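Poly(A) ribonuclease pop2 (Schizosaccharomyces pombe, PDB 2P51) removes poly(A) tails from mRNA as a metal-dependent 3'-exoribonuclease, the catalytic component of the CCR4-NOT core complex. Local coordinates at residues Asn36-Leu41 against Cys104-Asn109; Glu161-Thr166 against Phe200-Asp205; Leu227-Ile232 against Ala242-Arg247. All coordinates share one frame; numbering follows the deposited sequence. Where two conformers were deposited one is given.

Interaction 1: Asn36-Leu41 against Cys104-Asn109; sequences NLIMSL and CTWQFN
Ile38 lies over one face of the Trp106 indole: its CG1 stands 3.5 Å from the centroid of the six-membered ring and 12° off the ring normal, a CH-pi contact centred on the benzo half. The Ile38 chain then runs on across the indole, and its terminal CD1 reaches the edge of the second ring, 3.5 Å from Phe108 CZ and in the plane of that ring. One isoleucine branch thus bridges two aromatics in different ways, by face for Trp106 and by edge for Phe108. With CG1 anti to the carbonyl carbon (chi1 -68°), the longer arm of Ile38 is the one sent to the rings. Two leucines meet the rim of the indole: Leu37 CD2 lies in its plane, 3.9 Å from Trp106 CZ2, and Leu41 CD1 comes to 3.8 Å from Trp106 CH2. In the DEDD nuclease fold this is a helix laid on the central mixed sheet; helix 36-41 runs at 146° to strand 105-109, their axes 11.2 Å apart, a gap filled by these side chains. Further out, Trp106 NE1 is hydrogen-bonded to Glu34, one turn earlier on the same helix, which probably helps to hold the indole's rotation. The Phe108 ring also meets that of Phe147, while Arg24 of strand 23-26 touches both Leu37 and Trp106.

Interaction 2: Glu161-Thr166 against Phe200-Asp205; sequences EVTWIT and FPKNYD
Trp164 has CG anti to its carbonyl carbon (chi1 -76°) and Phe200 does likewise (chi1 -55°), and these turns bring the two rings together beside the strand pair. The edge of Phe200, led by CD1 and CE1, points into the indole face: the ring planes stand at 83°, the centroid of the six-membered ring of Trp164 lies 4.8 Å from that of Phe200, and Phe200 CD1 is 3.5 Å from Trp164 CD2. This is a T-shaped stack; Phe173 and Met180 of helix 170-181 also touch Phe200. Trp164 NE1 is held by the carbonyl of Leu156. Replacing Trp164 by an alanine is likely to leave the Phe200 edge without its facing ring and the Leu156 carbonyl without this N-H.

Strands 163-166 and 203-205 run parallel, joined through helices 170-181 and 189-199 in a beta-alpha-beta crossover at one edge of the DEDD nuclease sheet. The pair ends beside the metal site, the Thr166 side chain lying about 7 Å from a bound magnesium ion. Three backbone bonds set the register: Trp164 N to Lys202 O, Tyr204 N to Trp164 O, and Thr166 N to Tyr204 O, each 2.9 Å between the named atoms. Asn203 ND2 closes a local bond to Phe200 O, 2.9 Å, with the acceptor near its amide plane. On the face of Ile165 and Tyr204, Ile165 CD1 and Thr163 CG2 meet the edge of the tyrosine ring.

Asp205 is the N-cap of helix 206-213, its OD1 taking Lys207 N and His168 N. Within this buried pair the backbone bonds satisfy polar groups that face each other, whereas the aromatic stack adds apolar contact, so register and side-chain packing are probably secured by different chemistry.

Interaction 3: Leu227-Ile232 against Ala242-Arg247; sequences LQIHRI and ALLTAR
Leu244 projects both methyls at the loop, its CG anti to the backbone N (chi1 -163°). One of them, CD1, packs 3.8 Å from Ile229 CG2; the other, CD2, lies over a face of the Arg231 guanidinium, offset toward its rim, 3.4 Å from Arg231 NH2. Arg231 leaves the backbone extended and then bends at chi3 (-78°), which brings the flat group against the CD2 methyl; the two side chains cross at about a right angle. Neighbouring residues hold its nitrogens: NH1 forms a salt bridge with Asp241 and a hydrogen bond to Ser240 OG, and NE donates to Gln221 OE1. Asp241 binds a magnesium ion here, so Arg231 lies in the second shell of the DEDD metal site and probably helps to orient this ligand. The loop begins at a Schellman motif that ends helix 220-226, with Gln228 in the positive-phi position, and then runs beside helix 238-257. Arg247, extended from CG to NE, follows it. Ile229 CG2 touches Arg247 CB at 3.8 Å, and farther along the arm Ile232 CG1 comes 3.7 Å from Arg247 NH1, the two side chains crossing nearly at right angles. One water joins this end: it donates to His230 O (2.8 Å from the water oxygen), accepts from Ile232 N, and takes a weak bond from Arg247 NH1. Ile232 CB also rests against Leu243 CD2 at 3.9 Å.

Overall arrangement
Interactions 1 and 2 are buried and both reach the mixed sheet, the first through strand 105-109 and the second through strands 163-166 and 203-205, the latter at one edge. Interaction 3 is partly buried and joins a loop to helix 238-257. Their chemistry follows these places: side-chain packing alone in 36-41 against 104-109, backbone bonds plus an aromatic stack in the strand pair, and aliphatic contacts together with two arginines and a bridging water in the loop. Interactions 1 and 2 do not touch, their nearest atoms being about 8 Å apart. Segment 242-247 of helix 238-257 touches both, since Leu243 packs on Cys104 and Thr105, and Thr245 on Ile165 and Thr166.

Interaction 1: Asn36-Leu41 against Cys104-Asn109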
loop_
_atom_site.group_PDB
_atom_site.type_symbol
_atom_site.label_atom_id
_atom_site.label_comp_id
_atom_site.label_asym_id
_atom_site.label_seq_id
_atom_site.Cartn_x
_atom_site.Cartn_y
_atom_site.Cartn_z
ATOM N N ASN A 36 -16.091 -8.656 -3.415
ATOM C CA ASN A 36 -16.587 -10.043 -3.465
ATOM C C ASN A 36 -15.626 -10.870 -4.322
ATOM O O ASN A 36 -15.314 -12.017 -3.955
ATOM C CB ASN A 36 -18.013 -10.176 -4.016
ATOM C CG ASN A 36 -19.088 -9.701 -3.093
ATOM O OD1 ASN A 36 -20.269 -9.470 -3.490
ATOM N ND2 ASN A 36 -18.723 -9.568 -1.840
ATOM N N LEU A 37 -15.171 -10.307 -5.430
ATOM C CA LEU A 37 -14.235 -11.053 -6.301
ATOM C C LEU A 37 -12.933 -11.340 -5.563
ATOM O O LEU A 37 -12.434 -12.463 -5.571
ATOM C CB LEU A 37 -13.985 -10.280 -7.577
ATOM C CG LEU A 37 -13.087 -10.939 -8.638
ATOM C CD1 LEU A 37 -13.541 -12.340 -9.030
ATOM C CD2 LEU A 37 -13.016 -10.030 -9.852
ATOM N N ILE A 38 -12.374 -10.296 -4.931
ATOM C CA ILE A 38 -11.172 -10.481 -4.100
ATOM C C ILE A 38 -11.412 -11.533 -3.038
ATOM O O ILE A 38 -10.550 -12.409 -2.868
ATOM C CB ILE A 38 -10.723 -9.154 -3.487
ATOM C CG1 ILE A 38 -10.210 -8.217 -4.594
ATOM C CG2 ILE A 38 -9.663 -9.357 -2.383
ATOM C CD1 ILE A 38 -10.035 -6.767 -4.151
ATOM N N MET A 39 -12.522 -11.487 -2.298
ATOM C CA MET A 39 -12.776 -12.493 -1.260
ATOM C C MET A 39 -12.808 -13.908 -1.812
ATOM O O MET A 39 -12.378 -14.846 -1.126
ATOM C CB MET A 39 -14.111 -12.173 -0.552
ATOM C CG MET A 39 -13.901 -10.976 0.361
ATOM S SD MET A 39 -15.476 -10.504 1.076
ATOM C CE MET A 39 -15.876 -11.889 2.100
ATOM N N SER A 40 -13.318 -14.056 -3.031
ATOM C CA SER A 40 -13.394 -15.376 -3.625
ATOM C C SER A 40 -12.039 -15.922 -4.060
ATOM O O SER A 40 -11.968 -17.148 -4.303
ATOM C CB SER A 40 -14.332 -15.290 -4.841
ATOM O OG SER A 40 -13.695 -14.793 -6.008
ATOM N N LEU A 41 -11.024 -15.057 -4.179
ATOM C CA LEU A 41 -9.707 -15.458 -4.682
ATOM C C LEU A 41 -8.663 -15.578 -3.595
ATOM O O LEU A 41 -7.645 -16.237 -3.791
ATOM C CB LEU A 41 -9.208 -14.417 -5.717
ATOM C CG LEU A 41 -9.942 -14.484 -7.076
ATOM C CD1 LEU A 41 -9.773 -13.269 -7.948
ATOM C CD2 LEU A 41 -9.448 -15.738 -7.812
ATOM N N CYS A 104 -4.389 -8.653 -12.500
ATOM C CA CYS A 104 -3.033 -8.537 -11.949
ATOM C C CYS A 104 -3.085 -7.700 -10.672
ATOM O O CYS A 104 -2.264 -7.919 -9.786
ATOM C CB CYS A 104 -2.073 -7.914 -12.958
ATOM S SG CYS A 104 -1.886 -8.732 -14.570
ATOM N N THR A 105 -4.002 -6.735 -10.563
ATOM C CA THR A 105 -4.052 -5.839 -9.410
ATOM C C THR A 105 -5.389 -5.102 -9.390
ATOM O O THR A 105 -6.033 -4.922 -10.435
ATOM C CB THR A 105 -2.854 -4.866 -9.443
ATOM O OG1 THR A 105 -2.830 -4.082 -8.247
ATOM C CG2 THR A 105 -2.953 -3.883 -10.617
ATOM N N TRP A 106 -5.842 -4.662 -8.210
ATOM C CA TRP A 106 -7.002 -3.816 -8.044
ATOM C C TRP A 106 -6.540 -2.425 -7.614
ATOM O O TRP A 106 -5.600 -2.312 -6.812
ATOM C CB TRP A 106 -7.928 -4.339 -6.933
ATOM C CG TRP A 106 -8.808 -5.473 -7.390
ATOM C CD1 TRP A 106 -10.110 -5.335 -7.825
ATOM C CD2 TRP A 106 -8.497 -6.872 -7.469
ATOM N NE1 TRP A 106 -10.616 -6.576 -8.169
ATOM C CE2 TRP A 106 -9.670 -7.519 -7.963
ATOM C CE3 TRP A 106 -7.367 -7.644 -7.184
ATOM C CZ2 TRP A 106 -9.727 -8.900 -8.167
ATOM C CZ3 TRP A 106 -7.405 -9.015 -7.374
ATOM C CH2 TRP A 106 -8.581 -9.630 -7.862
ATOM N N GLN A 107 -7.246 -1.434 -8.124
ATOM C CA GLN A 107 -6.974 -0.072 -7.748
ATOM C C GLN A 107 -8.260 0.544 -7.195
ATOM O O GLN A 107 -9.201 0.798 -7.935
ATOM C CB GLN A 107 -6.501 0.687 -8.989
ATOM C CG GLN A 107 -6.217 2.164 -8.785
ATOM C CD GLN A 107 -5.294 2.635 -9.925
ATOM O OE1 GLN A 107 -4.070 2.613 -9.702
ATOM N NE2 GLN A 107 -5.875 3.050 -11.033
ATOM N N PHE A 108 -8.281 0.818 -5.888
ATOM C CA PHE A 108 -9.415 1.403 -5.200
ATOM C C PHE A 108 -9.263 2.919 -5.226
ATOM O O PHE A 108 -8.213 3.411 -4.770
ATOM C CB PHE A 108 -9.446 0.922 -3.745
ATOM C CG PHE A 108 -9.734 -0.569 -3.662
ATOM C CD1 PHE A 108 -11.040 -1.008 -3.484
ATOM C CD2 PHE A 108 -8.737 -1.504 -3.781
ATOM C CE1 PHE A 108 -11.304 -2.371 -3.433
ATOM C CE2 PHE A 108 -9.009 -2.872 -3.741
ATOM C CZ PHE A 108 -10.293 -3.332 -3.593
ATOM N N ASN A 109 -10.246 3.625 -5.758
ATOM C CA ASN A 109 -10.163 5.082 -5.914
ATOM C C ASN A 109 -11.060 5.802 -4.916
ATOM O O ASN A 109 -12.281 5.523 -4.929
ATOM C CB ASN A 109 -10.582 5.410 -7.362
ATOM C CG ASN A 109 -9.604 4.771 -8.357
ATOM O OD1 ASN A 109 -8.412 5.119 -8.380
ATOM N ND2 ASN A 109 -10.135 3.831 -9.135
#

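Interaction 2: Glu161-Thr166 against Phe200-Asp205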
loop_
_atom_site.group_PDB
_atom_site.type_symbol
_atom_site.label_atom_id
_atom_site.label_comp_id
_atom_site.label_asym_id
_atom_site.label_seq_id
_atom_site.Cartn_x
_atom_site.Cartn_y
_atom_site.Cartn_z
ATOM N N GLU A 161 -2.579 -16.496 7.615
ATOM C CA GLU A 161 -2.502 -17.192 6.331
ATOM C C GLU A 161 -2.182 -16.295 5.135
ATOM O O GLU A 161 -1.837 -16.779 4.042
ATOM C CB GLU A 161 -3.830 -17.910 6.047
ATOM C CG GLU A 161 -4.253 -18.981 7.052
ATOM C CD GLU A 161 -5.006 -18.385 8.243
ATOM O OE1 GLU A 161 -5.494 -19.232 9.019
ATOM O OE2 GLU A 161 -5.127 -17.166 8.483
ATOM N N VAL A 162 -2.332 -15.005 5.336
ATOM C CA VAL A 162 -2.149 -14.015 4.277
ATOM C C VAL A 162 -0.887 -13.231 4.556
ATOM O O VAL A 162 -0.655 -12.786 5.689
ATOM C CB VAL A 162 -3.382 -13.042 4.225
ATOM C CG1 VAL A 162 -3.131 -11.901 3.256
ATOM C CG2 VAL A 162 -4.639 -13.840 3.847
ATOM N N THR A 163 -0.051 -13.068 3.532
ATOM C CA THR A 163 1.195 -12.303 3.666
ATOM C C THR A 163 1.021 -10.939 2.983
ATOM O O THR A 163 0.593 -10.970 1.839
ATOM C CB THR A 163 2.375 -13.058 3.027
ATOM O OG1 THR A 163 2.525 -14.373 3.642
ATOM C CG2 THR A 163 3.678 -12.296 3.254
ATOM N N TRP A 164 1.348 -9.856 3.654
ATOM C CA TRP A 164 1.303 -8.542 3.005
ATOM C C TRP A 164 2.701 -8.094 2.602
ATOM O O TRP A 164 3.660 -8.238 3.384
ATOM C CB TRP A 164 0.702 -7.490 3.952
ATOM C CG TRP A 164 -0.795 -7.633 4.050
ATOM C CD1 TRP A 164 -1.483 -8.638 4.689
ATOM C CD2 TRP A 164 -1.777 -6.748 3.481
ATOM N NE1 TRP A 164 -2.846 -8.414 4.541
ATOM C CE2 TRP A 164 -3.058 -7.263 3.807
ATOM C CE3 TRP A 164 -1.711 -5.551 2.713
ATOM C CZ2 TRP A 164 -4.255 -6.639 3.406
ATOM C CZ3 TRP A 164 -2.903 -4.964 2.332
ATOM C CH2 TRP A 164 -4.167 -5.488 2.662
ATOM N N ILE A 165 2.837 -7.590 1.387
ATOM C CA ILE A 165 4.110 -7.134 0.813
ATOM C C ILE A 165 4.012 -5.659 0.520
ATOM O O ILE A 165 3.035 -5.227 -0.090
ATOM C CB ILE A 165 4.429 -7.894 -0.480
ATOM C CG1 ILE A 165 4.317 -9.392 -0.324
ATOM C CG2 ILE A 165 5.816 -7.454 -1.009
ATOM C CD1 ILE A 165 5.250 -9.950 0.752
ATOM N N THR A 166 5.021 -4.881 0.968
ATOM C CA THR A 166 4.951 -3.421 0.828
ATOM C C THR A 166 6.326 -2.920 0.445
ATOM O O THR A 166 7.276 -3.700 0.342
ATOM C CB THR A 166 4.484 -2.770 2.148
ATOM O OG1 THR A 166 5.449 -3.126 3.158
ATOM C CG2 THR A 166 3.085 -3.285 2.573
ATOM N N PHE A 200 -2.123 -6.961 10.346
ATOM C CA PHE A 200 -1.230 -7.469 9.311
ATOM C C PHE A 200 -0.170 -8.352 9.985
ATOM O O PHE A 200 0.993 -7.952 10.099
ATOM C CB PHE A 200 -0.532 -6.315 8.573
ATOM C CG PHE A 200 -1.570 -5.321 8.013
ATOM C CD1 PHE A 200 -2.183 -5.558 6.798
ATOM C CD2 PHE A 200 -1.895 -4.156 8.703
ATOM C CE1 PHE A 200 -3.095 -4.663 6.254
ATOM C CE2 PHE A 200 -2.825 -3.255 8.176
ATOM C CZ PHE A 200 -3.430 -3.503 6.930
ATOM N N PRO A 201 -0.547 -9.521 10.490
ATOM C CA PRO A 201 0.366 -10.294 11.305
ATOM C C PRO A 201 1.572 -10.846 10.563
ATOM O O PRO A 201 2.548 -11.218 11.232
ATOM C CB PRO A 201 -0.509 -11.445 11.820
ATOM C CG PRO A 201 -1.632 -11.545 10.806
ATOM C CD PRO A 201 -1.918 -10.113 10.413
ATOM N N LYS A 202 1.533 -10.927 9.244
ATOM C CA LYS A 202 2.677 -11.405 8.459
ATOM C C LYS A 202 2.921 -10.434 7.320
ATOM O O LYS A 202 2.142 -10.423 6.352
ATOM C CB LYS A 202 2.370 -12.802 7.930
ATOM C CG LYS A 202 3.434 -13.375 6.998
ATOM C CD LYS A 202 3.247 -14.873 6.750
ATOM C CE LYS A 202 4.467 -15.406 6.039
ATOM N NZ LYS A 202 4.307 -15.810 4.633
ATOM N N ASN A 203 3.957 -9.624 7.453
ATOM C CA ASN A 203 4.189 -8.627 6.385
ATOM C C ASN A 203 5.694 -8.491 6.173
ATOM O O ASN A 203 6.509 -8.787 7.080
ATOM C CB ASN A 203 3.464 -7.335 6.738
ATOM C CG ASN A 203 3.982 -6.598 7.936
ATOM O OD1 ASN A 203 5.077 -6.015 7.872
ATOM N ND2 ASN A 203 3.300 -6.524 9.067
ATOM N N TYR A 204 6.028 -8.058 4.967
ATOM C CA TYR A 204 7.421 -7.746 4.599
ATOM C C TYR A 204 7.467 -6.368 3.936
ATOM O O TYR A 204 6.541 -6.081 3.137
ATOM C CB TYR A 204 8.024 -8.773 3.636
ATOM C CG TYR A 204 8.126 -10.173 4.209
ATOM C CD1 TYR A 204 9.134 -10.504 5.111
ATOM C CD2 TYR A 204 7.223 -11.142 3.835
ATOM C CE1 TYR A 204 9.236 -11.777 5.639
ATOM C CE2 TYR A 204 7.323 -12.411 4.358
ATOM C CZ TYR A 204 8.318 -12.729 5.252
ATOM O OH TYR A 204 8.381 -14.026 5.758
ATOM N N ASP A 205 8.486 -5.609 4.279
ATOM C CA ASP A 205 8.731 -4.316 3.637
ATOM C C ASP A 205 9.956 -4.496 2.748
ATOM O O ASP A 205 11.066 -4.645 3.280
ATOM C CB ASP A 205 8.915 -3.220 4.685
ATOM C CG ASP A 205 9.111 -1.846 4.072
ATOM O OD1 ASP A 205 9.564 -1.748 2.884
ATOM O OD2 ASP A 205 8.841 -0.826 4.744
HETATM O O HOH W 1 -0.773 -10.572 7.392
HETATM O O HOH W 2 4.654 -5.407 4.683
#

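Interaction 3: Leu227-Ile232 against Ala242-Arg247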
loop_
_atom_site.group_PDB
_atom_site.type_symbol
_atom_site.label_atom_id
_atom_site.label_comp_id
_atom_site.label_asym_id
_atom_site.label_seq_id
_atom_site.Cartn_x
_atom_site.Cartn_y
_atom_site.Cartn_z
ATOM N N LEU A 227 16.427 -5.286 -12.193
ATOM C CA LEU A 227 16.101 -6.690 -12.329
ATOM C C LEU A 227 15.368 -7.009 -13.622
ATOM O O LEU A 227 14.910 -8.156 -13.760
ATOM C CB LEU A 227 15.261 -7.126 -11.108
ATOM C CG LEU A 227 15.952 -6.957 -9.750
ATOM C CD1 LEU A 227 14.944 -7.261 -8.627
ATOM C CD2 LEU A 227 17.188 -7.835 -9.633
ATOM N N GLN A 228 15.258 -6.060 -14.534
ATOM C CA GLN A 228 14.523 -6.284 -15.781
ATOM C C GLN A 228 13.106 -6.786 -15.535
ATOM O O GLN A 228 12.625 -7.660 -16.260
ATOM C CB GLN A 228 15.216 -7.312 -16.681
ATOM C CG GLN A 228 16.733 -7.175 -16.651
ATOM C CD GLN A 228 17.312 -8.000 -17.787
ATOM O OE1 GLN A 228 17.198 -9.227 -17.812
ATOM N NE2 GLN A 228 17.914 -7.288 -18.732
ATOM N N ILE A 229 12.437 -6.234 -14.537
ATOM C CA ILE A 229 11.018 -6.527 -14.348
ATOM C C ILE A 229 10.159 -5.440 -14.979
ATOM O O ILE A 229 10.314 -4.253 -14.723
ATOM C CB ILE A 229 10.705 -6.653 -12.856
ATOM C CG1 ILE A 229 11.427 -7.865 -12.226
ATOM C CG2 ILE A 229 9.199 -6.639 -12.630
ATOM C CD1 ILE A 229 11.549 -7.756 -10.720
ATOM N N HIS A 230 9.234 -5.823 -15.845
ATOM C CA HIS A 230 8.485 -4.760 -16.540
ATOM C C HIS A 230 7.271 -4.342 -15.737
ATOM O O HIS A 230 6.568 -5.148 -15.143
ATOM C CB HIS A 230 8.100 -5.256 -17.931
ATOM C CG HIS A 230 6.990 -4.588 -18.659
ATOM N ND1 HIS A 230 7.169 -3.443 -19.420
ATOM C CD2 HIS A 230 5.665 -4.877 -18.792
ATOM C CE1 HIS A 230 6.018 -3.063 -19.965
ATOM N NE2 HIS A 230 5.079 -3.923 -19.596
ATOM N N ARG A 231 7.037 -3.034 -15.769
ATOM C CA ARG A 231 5.859 -2.447 -15.211
ATOM C C ARG A 231 4.675 -2.550 -16.170
ATOM O O ARG A 231 4.739 -2.236 -17.356
ATOM C CB ARG A 231 6.109 -0.956 -14.902
ATOM C CG ARG A 231 4.848 -0.303 -14.300
ATOM C CD ARG A 231 5.087 1.166 -14.083
ATOM N NE ARG A 231 5.885 1.523 -12.901
ATOM C CZ ARG A 231 5.448 1.593 -11.658
ATOM N NH1 ARG A 231 4.180 1.311 -11.324
ATOM N NH2 ARG A 231 6.322 1.948 -10.724
ATOM N N ILE A 232 3.550 -2.998 -15.635
ATOM C CA ILE A 232 2.294 -2.957 -16.340
ATOM C C ILE A 232 1.535 -1.770 -15.771
ATOM O O ILE A 232 1.392 -1.704 -14.544
ATOM C CB ILE A 232 1.503 -4.272 -16.135
ATOM C CG1 ILE A 232 2.153 -5.503 -16.773
ATOM C CG2 ILE A 232 0.055 -4.114 -16.611
ATOM C CD1 ILE A 232 1.331 -6.758 -16.896
ATOM N N ALA A 242 1.576 -1.347 -6.818
ATOM C CA ALA A 242 1.407 -2.549 -5.980
ATOM C C ALA A 242 1.777 -3.786 -6.761
ATOM O O ALA A 242 2.377 -4.765 -6.279
ATOM C CB ALA A 242 -0.049 -2.650 -5.497
ATOM N N LEU A 243 1.418 -3.825 -8.044
ATOM C CA LEU A 243 1.756 -5.009 -8.848
ATOM C C LEU A 243 3.254 -5.108 -9.033
ATOM O O LEU A 243 3.870 -6.180 -9.011
ATOM C CB LEU A 243 1.061 -4.863 -10.211
ATOM C CG LEU A 243 1.440 -5.885 -11.296
ATOM C CD1 LEU A 243 1.135 -7.291 -10.843
ATOM C CD2 LEU A 243 0.696 -5.590 -12.594
ATOM N N LEU A 244 3.947 -3.971 -9.281
ATOM C CA LEU A 244 5.403 -4.037 -9.409
ATOM C C LEU A 244 6.065 -4.511 -8.118
ATOM O O LEU A 244 7.071 -5.240 -8.178
ATOM C CB LEU A 244 5.950 -2.633 -9.762
ATOM C CG LEU A 244 7.365 -2.592 -10.321
ATOM C CD1 LEU A 244 7.490 -3.456 -11.570
ATOM C CD2 LEU A 244 7.753 -1.145 -10.642
ATOM N N THR A 245 5.479 -4.043 -6.996
ATOM C CA THR A 245 5.934 -4.464 -5.685
ATOM C C THR A 245 5.864 -5.987 -5.588
ATOM O O THR A 245 6.842 -6.640 -5.150
ATOM C CB THR A 245 5.068 -3.825 -4.587
ATOM O OG1 THR A 245 5.278 -2.382 -4.665
ATOM C CG2 THR A 245 5.497 -4.230 -3.182
ATOM N N ALA A 246 4.746 -6.565 -5.986
ATOM C CA ALA A 246 4.642 -8.049 -5.933
ATOM C C ALA A 246 5.732 -8.700 -6.765
ATOM O O ALA A 246 6.426 -9.659 -6.359
ATOM C CB ALA A 246 3.287 -8.487 -6.455
ATOM N N ARG A 247 5.890 -8.200 -8.000
ATOM C CA ARG A 247 6.853 -8.866 -8.886
ATOM C C ARG A 247 8.272 -8.719 -8.358
ATOM O O ARG A 247 9.052 -9.696 -8.431
ATOM C CB ARG A 247 6.734 -8.307 -10.324
ATOM C CG ARG A 247 5.320 -8.544 -10.833
ATOM C CD ARG A 247 5.129 -8.035 -12.232
ATOM N NE ARG A 247 4.026 -8.850 -12.784
ATOM C CZ ARG A 247 3.615 -8.657 -14.036
ATOM N NH1 ARG A 247 4.237 -7.705 -14.737
ATOM N NH2 ARG A 247 2.624 -9.436 -14.441
HETATM O O HOH W 3 4.419 -5.280 -13.427
#